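PDB 4QT9: putative glucoamylase from Bacteroides caccae ATCC 43185, which probably hydrolyses glycosidic bonds as a glucoamylase-like enzyme with an alpha/alpha toroid fold. Local coordinates for residues Val64-Gly69 and Tyr112-Tyr117; Asp106-Ala111 and Gly121-Phe126; Leu249-Gln254 and Phe285-Asn290. All blocks are in the same frame, centred on the assembly; numbering follows the deposited sequence. Where two conformers were deposited one is given.

Contact 1. Residues Val64-Gly69 and Tyr112-Tyr117; sequences VVTSGG and YPHWWY
V64 lays its CG1 methyl over one face of the W115 indole, 3.8 Å from the centroid of the five-membered ring and 18° off its normal, a CH-pi contact. The methyl stands anti to the backbone N (chi1 167°), leaving CG2 to meet CD1 of Y117 obliquely. On the other face of the sheet, V65 CG2 meets W116 at the edge of the indole, 3.4 Å from CE3, and S67 CB approaches CH2 of the same ring obliquely.

The backbones pair antiparallel. V65 and W116 form the hydrogen-bonded pair, V65 N to W116 O at 2.9 Å and W116 N to V65 O at 3.1 Å, flanked by the non-hydrogen-bonded pairs V64-Y117 and T66-W115. Past the strand, S67 N bonds H114 O at 3.1 Å and S67 OG donates to P113 O at 2.7 Å; a chi1 of 51° swings the hydroxyl toward that carbonyl. T66 is the N-cap of helix 67-83, and S67 ties the start of that helix to the loop before strand 115-117. W115 NE1 bonds E49 OE1 and W116 NE1 bonds D106 O, which would restrict rotation of both rings in this buried, largely apolar interface.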
loop_
_atom_site.group_PDB
_atom_site.type_symbol
_atom_site.label_atom_id
_atom_site.label_comp_id
_atom_site.label_asym_id
_atom_site.label_seq_id
_atom_site.Cartn_x
_atom_site.Cartn_y
_atom_site.Cartn_z
ATOM N N VAL A 64 6.684 -3.577 -16.996
ATOM C CA VAL A 64 5.479 -4.102 -16.361
ATOM C C VAL A 64 5.122 -3.200 -15.183
ATOM O O VAL A 64 5.909 -3.061 -14.247
ATOM C CB VAL A 64 5.616 -5.590 -15.965
ATOM C CG1 VAL A 64 4.486 -6.030 -15.041
ATOM C CG2 VAL A 64 5.678 -6.479 -17.210
ATOM N N VAL A 65 3.928 -2.575 -15.258
ATOM C CA VAL A 65 3.400 -1.653 -14.252
ATOM C C VAL A 65 2.414 -2.380 -13.333
ATOM O O VAL A 65 1.643 -3.232 -13.770
ATOM C CB VAL A 65 2.763 -0.355 -14.853
ATOM C CG1 VAL A 65 3.819 0.535 -15.514
ATOM C CG2 VAL A 65 1.665 -0.678 -15.847
ATOM N N THR A 66 2.444 -2.011 -12.061
ATOM C CA THR A 66 1.598 -2.611 -11.028
ATOM C C THR A 66 0.460 -1.631 -10.693
ATOM O O THR A 66 0.714 -0.450 -10.514
ATOM C CB THR A 66 2.468 -3.033 -9.814
ATOM O OG1 THR A 66 1.625 -3.567 -8.798
ATOM C CG2 THR A 66 3.328 -1.899 -9.245
ATOM N N SER A 67 -0.774 -2.112 -10.625
ATOM C CA SER A 67 -1.912 -1.265 -10.308
ATOM C C SER A 67 -1.872 -0.767 -8.856
ATOM O O SER A 67 -1.976 0.440 -8.638
ATOM C CB SER A 67 -3.224 -1.992 -10.605
ATOM O OG SER A 67 -3.240 -3.279 -10.009
ATOM N N GLY A 68 -1.688 -1.676 -7.890
ATOM C CA GLY A 68 -1.640 -1.341 -6.471
ATOM C C GLY A 68 -0.534 -0.364 -6.122
ATOM O O GLY A 68 -0.798 0.687 -5.528
ATOM N N GLY A 69 0.693 -0.695 -6.540
ATOM C CA GLY A 69 1.871 0.138 -6.333
ATOM C C GLY A 69 1.727 1.514 -6.965
ATOM O O GLY A 69 2.252 2.504 -6.438
ATOM N N TYR A 112 -9.196 -3.458 -12.053
ATOM C CA TYR A 112 -7.929 -3.510 -12.774
ATOM C C TYR A 112 -7.145 -4.779 -12.424
ATOM O O TYR A 112 -7.288 -5.318 -11.318
ATOM C CB TYR A 112 -7.107 -2.244 -12.513
ATOM C CG TYR A 112 -7.660 -1.034 -13.237
ATOM C CD1 TYR A 112 -7.436 -0.848 -14.601
ATOM C CD2 TYR A 112 -8.441 -0.093 -12.570
ATOM C CE1 TYR A 112 -7.923 0.276 -15.270
ATOM C CE2 TYR A 112 -8.957 1.021 -13.235
ATOM C CZ TYR A 112 -8.687 1.202 -14.585
ATOM O OH TYR A 112 -9.153 2.301 -15.251
ATOM N N PRO A 113 -6.315 -5.302 -13.373
ATOM C CA PRO A 113 -5.505 -6.493 -13.036
ATOM C C PRO A 113 -4.337 -6.121 -12.128
ATOM O O PRO A 113 -4.050 -4.927 -11.973
ATOM C CB PRO A 113 -4.962 -6.927 -14.396
ATOM C CG PRO A 113 -4.819 -5.645 -15.158
ATOM C CD PRO A 113 -6.008 -4.822 -14.746
ATOM N N HIS A 114 -3.619 -7.125 -11.588
ATOM C CA HIS A 114 -2.400 -6.867 -10.801
ATOM C C HIS A 114 -1.349 -6.118 -11.646
ATOM O O HIS A 114 -0.790 -5.115 -11.212
ATOM C CB HIS A 114 -1.782 -8.179 -10.306
ATOM C CG HIS A 114 -0.745 -8.007 -9.235
ATOM N ND1 HIS A 114 -0.784 -8.761 -8.096
ATOM C CD2 HIS A 114 0.307 -7.163 -9.163
ATOM C CE1 HIS A 114 0.233 -8.359 -7.354
ATOM N NE2 HIS A 114 0.920 -7.399 -7.958
ATOM N N TRP A 115 -1.134 -6.589 -12.873
ATOM C CA TRP A 115 -0.137 -6.032 -13.795
ATOM C C TRP A 115 -0.649 -5.771 -15.197
ATOM O O TRP A 115 -1.483 -6.516 -15.696
ATOM C CB TRP A 115 0.997 -7.057 -13.981
ATOM C CG TRP A 115 1.921 -7.305 -12.829
ATOM C CD1 TRP A 115 2.310 -6.406 -11.878
ATOM C CD2 TRP A 115 2.746 -8.465 -12.649
ATOM N NE1 TRP A 115 3.280 -6.958 -11.073
ATOM C CE2 TRP A 115 3.578 -8.220 -11.530
ATOM C CE3 TRP A 115 2.872 -9.694 -13.333
ATOM C CZ2 TRP A 115 4.512 -9.164 -11.065
ATOM C CZ3 TRP A 115 3.827 -10.610 -12.900
ATOM C CH2 TRP A 115 4.627 -10.347 -11.775
ATOM N N TRP A 116 -0.046 -4.785 -15.862
ATOM C CA TRP A 116 -0.121 -4.523 -17.300
ATOM C C TRP A 116 1.268 -4.317 -17.845
ATOM O O TRP A 116 2.188 -3.936 -17.115
ATOM C CB TRP A 116 -0.914 -3.258 -17.705
ATOM C CG TRP A 116 -2.225 -2.968 -17.071
ATOM C CD1 TRP A 116 -3.458 -3.252 -17.583
ATOM C CD2 TRP A 116 -2.443 -2.088 -15.963
ATOM N NE1 TRP A 116 -4.438 -2.688 -16.797
ATOM C CE2 TRP A 116 -3.840 -1.947 -15.807
ATOM C CE3 TRP A 116 -1.591 -1.464 -15.031
ATOM C CZ2 TRP A 116 -4.400 -1.168 -14.794
ATOM C CZ3 TRP A 116 -2.152 -0.707 -14.019
ATOM C CH2 TRP A 116 -3.541 -0.547 -13.923
ATOM N N TYR A 117 1.387 -4.425 -19.152
ATOM C CA TYR A 117 2.547 -3.976 -19.902
ATOM C C TYR A 117 2.252 -2.501 -20.096
ATOM O O TYR A 117 1.185 -2.172 -20.621
ATOM C CB TYR A 117 2.688 -4.751 -21.220
ATOM C CG TYR A 117 2.904 -6.235 -21.026
ATOM C CD1 TYR A 117 4.168 -6.743 -20.734
ATOM C CD2 TYR A 117 1.862 -7.140 -21.211
ATOM C CE1 TYR A 117 4.381 -8.113 -20.580
ATOM C CE2 TYR A 117 2.063 -8.513 -21.068
ATOM C CZ TYR A 117 3.324 -8.996 -20.754
ATOM O OH TYR A 117 3.524 -10.356 -20.627
#

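Contact 2. Residues Asp106-Ala111 and Gly121-Phe126; sequences DRFHGA and GKVKPF
The F108 ring meets V123 at its edge: CG1 of V123 lies near the ring plane, 3.9 Å from F108 CZ, so the phenyl offers its rim across the contact. The other flat group, the D106 carboxylate, is approached from above its plane. V123 N donates to D106 OD2 at 3.0 Å with a nearly straight N-H...O angle of 164°, yet the nitrogen stands 44° out of the carboxylate plane. V123 CG1, lying between its own backbone N and carbonyl carbon (chi1 56°), touches both groups, since it is also 3.6 Å from D106 OD2.

A second bond, also nearly straight, runs between the backbones, D106 N to G121 O at 2.9 Å. D106 therefore binds 121-126 twice, through its amide and through its carboxylate. K122 CD passes 3.9 Å from D106 OD2, while K122 NZ stays 4.6 Å from D106 OD1; the opposite charges may attract weakly, though their charged atoms are not in contact.

Beyond F108 the chain reverses. F108 N bonds A111 O and A111 N bonds F108 O, closing a type I' turn with H109 and G110 at its corner. The contact thus joins the loop after helix 88-104 to the short, weakly bonded strand at about 123-124, which follows strand 115-117 and pairs antiparallel with it as a beta hairpin at the edge of a small three-stranded sheet.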
loop_
_atom_site.group_PDB
_atom_site.type_symbol
_atom_site.label_atom_id
_atom_site.label_comp_id
_atom_site.label_asym_id
_atom_site.label_seq_id
_atom_site.Cartn_x
_atom_site.Cartn_y
_atom_site.Cartn_z
ATOM N N ASP A 106 -6.547 -2.616 -19.907
ATOM C CA ASP A 106 -7.486 -3.721 -19.652
ATOM C C ASP A 106 -8.121 -3.649 -18.280
ATOM O O ASP A 106 -7.445 -3.377 -17.301
ATOM C CB ASP A 106 -6.777 -5.075 -19.791
ATOM C CG ASP A 106 -6.434 -5.456 -21.213
ATOM O OD1 ASP A 106 -6.876 -4.734 -22.149
ATOM O OD2 ASP A 106 -5.729 -6.486 -21.399
ATOM N N ARG A 107 -9.452 -3.869 -18.251
ATOM C CA ARG A 107 -10.326 -3.871 -17.072
ATOM C C ARG A 107 -11.216 -5.101 -17.128
ATOM O O ARG A 107 -11.504 -5.590 -18.217
ATOM C CB ARG A 107 -11.209 -2.604 -16.984
ATOM C CG ARG A 107 -10.469 -1.285 -17.056
ATOM C CD ARG A 107 -11.390 -0.093 -16.886
ATOM N NE ARG A 107 -11.788 0.087 -15.486
ATOM C CZ ARG A 107 -12.431 1.157 -15.028
ATOM N NH1 ARG A 107 -12.756 2.149 -15.851
ATOM N NH2 ARG A 107 -12.755 1.245 -13.741
ATOM N N PHE A 108 -11.645 -5.602 -15.961
ATOM C CA PHE A 108 -12.461 -6.804 -15.802
ATOM C C PHE A 108 -13.549 -6.483 -14.827
ATOM O O PHE A 108 -13.308 -6.396 -13.630
ATOM C CB PHE A 108 -11.545 -7.979 -15.346
ATOM C CG PHE A 108 -10.322 -8.119 -16.232
ATOM C CD1 PHE A 108 -9.160 -7.401 -15.963
ATOM C CD2 PHE A 108 -10.383 -8.847 -17.417
ATOM C CE1 PHE A 108 -8.061 -7.468 -16.821
ATOM C CE2 PHE A 108 -9.273 -8.939 -18.259
ATOM C CZ PHE A 108 -8.117 -8.254 -17.946
ATOM N N HIS A 109 -14.737 -6.177 -15.375
ATOM C CA HIS A 109 -15.942 -5.704 -14.663
ATOM C C HIS A 109 -15.551 -4.436 -13.891
ATOM O O HIS A 109 -15.826 -4.311 -12.705
ATOM C CB HIS A 109 -16.562 -6.800 -13.768
ATOM C CG HIS A 109 -17.326 -7.821 -14.544
ATOM N ND1 HIS A 109 -18.650 -7.629 -14.879
ATOM C CD2 HIS A 109 -16.919 -9.008 -15.044
ATOM C CE1 HIS A 109 -19.011 -8.702 -15.560
ATOM N NE2 HIS A 109 -18.003 -9.556 -15.693
ATOM N N GLY A 110 -14.818 -3.554 -14.570
ATOM C CA GLY A 110 -14.358 -2.295 -13.997
ATOM C C GLY A 110 -13.131 -2.380 -13.109
ATOM O O GLY A 110 -12.531 -1.348 -12.806
ATOM N N ALA A 111 -12.759 -3.589 -12.657
ATOM C CA ALA A 111 -11.605 -3.776 -11.790
ATOM C C ALA A 111 -10.316 -3.874 -12.629
ATOM O O ALA A 111 -10.339 -4.341 -13.769
ATOM C CB ALA A 111 -11.771 -5.023 -10.919
ATOM N N GLY A 121 -0.914 -1.487 -22.252
ATOM C CA GLY A 121 -2.052 -1.517 -21.339
ATOM C C GLY A 121 -2.746 -2.865 -21.313
ATOM O O GLY A 121 -3.834 -3.004 -20.752
ATOM N N LYS A 122 -2.104 -3.879 -21.900
ATOM C CA LYS A 122 -2.607 -5.248 -21.893
ATOM C C LYS A 122 -2.220 -5.937 -20.586
ATOM O O LYS A 122 -1.122 -5.722 -20.078
ATOM C CB LYS A 122 -2.064 -6.027 -23.106
ATOM C CG LYS A 122 -2.519 -5.461 -24.464
ATOM C CD LYS A 122 -3.962 -5.825 -24.823
ATOM C CE LYS A 122 -4.257 -5.475 -26.268
ATOM N NZ LYS A 122 -5.710 -5.517 -26.567
ATOM N N VAL A 123 -3.128 -6.735 -20.017
ATOM C CA VAL A 123 -2.873 -7.476 -18.786
ATOM C C VAL A 123 -1.637 -8.402 -18.914
ATOM O O VAL A 123 -1.380 -8.986 -19.966
ATOM C CB VAL A 123 -4.134 -8.291 -18.323
ATOM C CG1 VAL A 123 -4.641 -9.234 -19.409
ATOM C CG2 VAL A 123 -3.872 -9.071 -17.023
ATOM N N LYS A 124 -0.877 -8.516 -17.828
ATOM C CA LYS A 124 0.173 -9.496 -17.725
ATOM C C LYS A 124 -0.267 -10.411 -16.596
ATOM O O LYS A 124 -0.391 -9.948 -15.451
ATOM C CB LYS A 124 1.592 -8.930 -17.533
ATOM C CG LYS A 124 2.576 -10.089 -17.330
ATOM C CD LYS A 124 4.008 -9.682 -17.009
ATOM C CE LYS A 124 4.896 -10.893 -16.859
ATOM N NZ LYS A 124 6.294 -10.521 -16.495
ATOM N N PRO A 125 -0.560 -11.699 -16.903
ATOM C CA PRO A 125 -1.014 -12.612 -15.833
ATOM C C PRO A 125 -0.019 -12.660 -14.674
ATOM O O PRO A 125 1.188 -12.680 -14.905
ATOM C CB PRO A 125 -1.159 -13.963 -16.534
ATOM C CG PRO A 125 -1.374 -13.598 -18.007
ATOM C CD PRO A 125 -0.471 -12.391 -18.212
ATOM N N PHE A 126 -0.525 -12.553 -13.424
ATOM C CA PHE A 126 0.335 -12.573 -12.242
ATOM C C PHE A 126 0.621 -14.037 -11.826
ATOM O O PHE A 126 1.531 -14.299 -11.046
ATOM C CB PHE A 126 -0.254 -11.728 -11.103
ATOM C CG PHE A 126 0.586 -11.681 -9.844
ATOM C CD1 PHE A 126 1.821 -11.041 -9.833
ATOM C CD2 PHE A 126 0.128 -12.254 -8.661
ATOM C CE1 PHE A 126 2.607 -11.006 -8.669
ATOM C CE2 PHE A 126 0.903 -12.198 -7.486
ATOM C CZ PHE A 126 2.147 -11.588 -7.502
#

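Contact 3. Residues Leu249-Gln254 and Phe285-Asn290; sequences LHLRYQ and FHEMRN
E287 presses its carboxylate against Y253 and the end of strand 247-251, the tight part of this contact, whereas the histidine ring of H250 leads away from the helix on a partly exposed side. The Y253 hydroxyl donates to E287 OE2 at 2.6 Å, on the anti side of the oxygen, with ring and carboxylate planes only 22° apart. H250 N donates to E287 OE1 at 2.8 Å from the syn side, and L251 N adds a weak bond to OE2 at 3.3 Å. E287 CG stands anti to the backbone N, and a bend at chi2 (62°) brings the carboxylate round to these donors. Two good bonds and a weak third hold the buried carboxylate in place.

The apolar flanks touch only at van der Waals distance: L249 CD2 is 3.8 Å from N290 CB, and L251 CD1 lies 4.1 Å from CE of the selenomethionine M288. N290 ND2 turns back to bond E248 O. The axis of strand segment 249-251 crosses that of helix segment 285-290 at 122°, 8.3 Å away at closest approach. Strand 247-251 pairs with strand 239-244 in a two-stranded antiparallel hairpin, against which helix 284-301 rests, while Y205 touches L251 and M288.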
loop_
_atom_site.group_PDB
_atom_site.type_symbol
_atom_site.label_atom_id
_atom_site.label_comp_id
_atom_site.label_asym_id
_atom_site.label_seq_id
_atom_site.Cartn_x
_atom_site.Cartn_y
_atom_site.Cartn_z
ATOM N N LEU A 249 -2.626 -7.875 21.057
ATOM C CA LEU A 249 -3.262 -7.638 19.747
ATOM C C LEU A 249 -4.761 -8.013 19.870
ATOM O O LEU A 249 -5.103 -9.010 20.522
ATOM C CB LEU A 249 -2.568 -8.392 18.609
ATOM C CG LEU A 249 -1.081 -8.063 18.353
ATOM C CD1 LEU A 249 -0.520 -8.992 17.333
ATOM C CD2 LEU A 249 -0.878 -6.609 17.870
ATOM N N HIS A 250 -5.644 -7.176 19.315
ATOM C CA HIS A 250 -7.098 -7.360 19.447
ATOM C C HIS A 250 -7.716 -8.250 18.357
ATOM O O HIS A 250 -8.701 -8.943 18.617
ATOM C CB HIS A 250 -7.785 -5.981 19.407
ATOM C CG HIS A 250 -9.253 -6.023 19.664
ATOM N ND1 HIS A 250 -9.763 -6.363 20.898
ATOM C CD2 HIS A 250 -10.280 -5.766 18.819
ATOM C CE1 HIS A 250 -11.080 -6.310 20.770
ATOM N NE2 HIS A 250 -11.436 -5.962 19.532
ATOM N N LEU A 251 -7.139 -8.224 17.152
ATOM C CA LEU A 251 -7.712 -8.914 16.003
ATOM C C LEU A 251 -7.126 -10.282 15.720
ATOM O O LEU A 251 -6.001 -10.577 16.131
ATOM C CB LEU A 251 -7.529 -8.036 14.728
ATOM C CG LEU A 251 -8.050 -6.601 14.807
ATOM C CD1 LEU A 251 -7.716 -5.842 13.566
ATOM C CD2 LEU A 251 -9.580 -6.563 15.078
ATOM N N ARG A 252 -7.889 -11.087 14.945
ATOM C CA ARG A 252 -7.468 -12.362 14.395
ATOM C C ARG A 252 -6.724 -12.060 13.081
ATOM O O ARG A 252 -7.337 -11.561 12.142
ATOM C CB ARG A 252 -8.686 -13.277 14.137
ATOM C CG ARG A 252 -8.310 -14.525 13.324
ATOM C CD ARG A 252 -9.488 -15.173 12.622
ATOM N NE ARG A 252 -10.177 -14.290 11.675
ATOM C CZ ARG A 252 -11.355 -14.577 11.133
ATOM N NH1 ARG A 252 -11.964 -15.721 11.419
ATOM N NH2 ARG A 252 -11.935 -13.722 10.297
ATOM N N TYR A 253 -5.418 -12.345 13.021
ATOM C CA TYR A 253 -4.604 -12.153 11.817
ATOM C C TYR A 253 -4.696 -13.446 11.005
ATOM O O TYR A 253 -4.584 -14.535 11.557
ATOM C CB TYR A 253 -3.152 -11.767 12.195
ATOM C CG TYR A 253 -3.085 -10.379 12.800
ATOM C CD1 TYR A 253 -3.445 -10.153 14.131
ATOM C CD2 TYR A 253 -2.726 -9.283 12.033
ATOM C CE1 TYR A 253 -3.481 -8.866 14.666
ATOM C CE2 TYR A 253 -2.752 -7.992 12.556
ATOM C CZ TYR A 253 -3.137 -7.786 13.872
ATOM O OH TYR A 253 -3.138 -6.510 14.378
ATOM N N GLN A 254 -4.940 -13.337 9.716
ATOM C CA GLN A 254 -5.127 -14.507 8.861
ATOM C C GLN A 254 -3.896 -15.405 8.772
ATOM O O GLN A 254 -2.897 -15.005 8.197
ATOM C CB GLN A 254 -5.564 -14.070 7.453
ATOM C CG GLN A 254 -7.031 -13.683 7.416
ATOM C CD GLN A 254 -7.948 -14.857 7.588
ATOM O OE1 GLN A 254 -7.689 -15.944 7.080
ATOM N NE2 GLN A 254 -9.073 -14.658 8.261
ATOM N N PHE A 285 -5.794 2.774 15.283
ATOM C CA PHE A 285 -4.471 3.368 15.542
ATOM C C PHE A 285 -3.651 2.531 16.555
ATOM O O PHE A 285 -2.473 2.245 16.308
ATOM C CB PHE A 285 -4.594 4.820 16.067
ATOM C CG PHE A 285 -3.246 5.477 16.267
ATOM C CD1 PHE A 285 -2.579 6.067 15.199
ATOM C CD2 PHE A 285 -2.608 5.436 17.506
ATOM C CE1 PHE A 285 -1.316 6.644 15.376
ATOM C CE2 PHE A 285 -1.343 5.995 17.676
ATOM C CZ PHE A 285 -0.709 6.609 16.614
ATOM N N HIS A 286 -4.278 2.180 17.700
ATOM C CA HIS A 286 -3.595 1.433 18.744
ATOM C C HIS A 286 -3.356 -0.015 18.323
ATOM O O HIS A 286 -2.323 -0.554 18.674
ATOM C CB HIS A 286 -4.341 1.543 20.075
ATOM C CG HIS A 286 -4.225 2.914 20.664
ATOM N ND1 HIS A 286 -5.252 3.828 20.563
ATOM C CD2 HIS A 286 -3.166 3.511 21.256
ATOM C CE1 HIS A 286 -4.811 4.930 21.143
ATOM N NE2 HIS A 286 -3.562 4.786 21.578
ATOM N N GLU A 287 -4.230 -0.605 17.498
ATOM C CA GLU A 287 -4.015 -1.971 17.005
ATOM C C GLU A 287 -2.771 -2.034 16.117
ATOM O O GLU A 287 -1.911 -2.891 16.319
ATOM C CB GLU A 287 -5.258 -2.505 16.240
ATOM C CG GLU A 287 -5.117 -3.948 15.762
ATOM C CD GLU A 287 -4.932 -5.033 16.817
ATOM O OE1 GLU A 287 -5.130 -4.763 18.025
ATOM O OE2 GLU A 287 -4.643 -6.182 16.417
HETATM N N MSE A 288 -2.655 -1.090 15.191
HETATM C CA MSE A 288 -1.552 -1.000 14.226
HETATM C C MSE A 288 -0.253 -0.549 14.884
HETATM O O MSE A 288 0.825 -0.978 14.449
HETATM C CB MSE A 288 -1.929 -0.098 13.043
HETATM C CG MSE A 288 -3.105 -0.647 12.209
HETATM SE SE MSE A 288 -3.188 -2.640 11.994
HETATM C CE MSE A 288 -5.178 -2.833 12.274
ATOM N N ARG A 289 -0.351 0.293 15.937
ATOM C CA ARG A 289 0.814 0.712 16.708
ATOM C C ARG A 289 1.360 -0.530 17.429
ATOM O O ARG A 289 2.565 -0.762 17.411
ATOM C CB ARG A 289 0.461 1.839 17.698
ATOM C CG ARG A 289 1.620 2.265 18.603
ATOM C CD ARG A 289 1.234 3.363 19.569
ATOM N NE ARG A 289 2.187 3.455 20.680
ATOM C CZ ARG A 289 3.284 4.209 20.677
ATOM N NH1 ARG A 289 3.590 4.944 19.612
ATOM N NH2 ARG A 289 4.085 4.232 21.733
ATOM N N ASN A 290 0.456 -1.366 17.992
ATOM C CA ASN A 290 0.860 -2.587 18.695
ATOM C C ASN A 290 1.469 -3.599 17.754
ATOM O O ASN A 290 2.424 -4.258 18.139
ATOM C CB ASN A 290 -0.301 -3.200 19.465
ATOM C CG ASN A 290 -0.470 -2.531 20.784
ATOM O OD1 ASN A 290 0.219 -1.546 21.091
ATOM N ND2 ASN A 290 -1.368 -3.053 21.596
#

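Contacts 1 and 2 form one continuous region, their centres 8 Å apart, with strand 115-117 shared between strand 64-66 and strand 123-124. Y117 N to K122 O and W115 O to K124 N, each 3.0 Å, are probable hydrogen bonds of the three-stranded sheet, and the segments of the two contacts alternate along the chain. Contact 3 is separate: its centre lies 29 Å from that of contact 1 and 33 Å from that of contact 2, on the opposite side of the chain's centre, and its nearest atoms are about 17 and 16 Å away, respectively. An acetate ion, probably from crystallisation, lies about 5 Å from the H114 side chain of contact 1 and may mark a pocket.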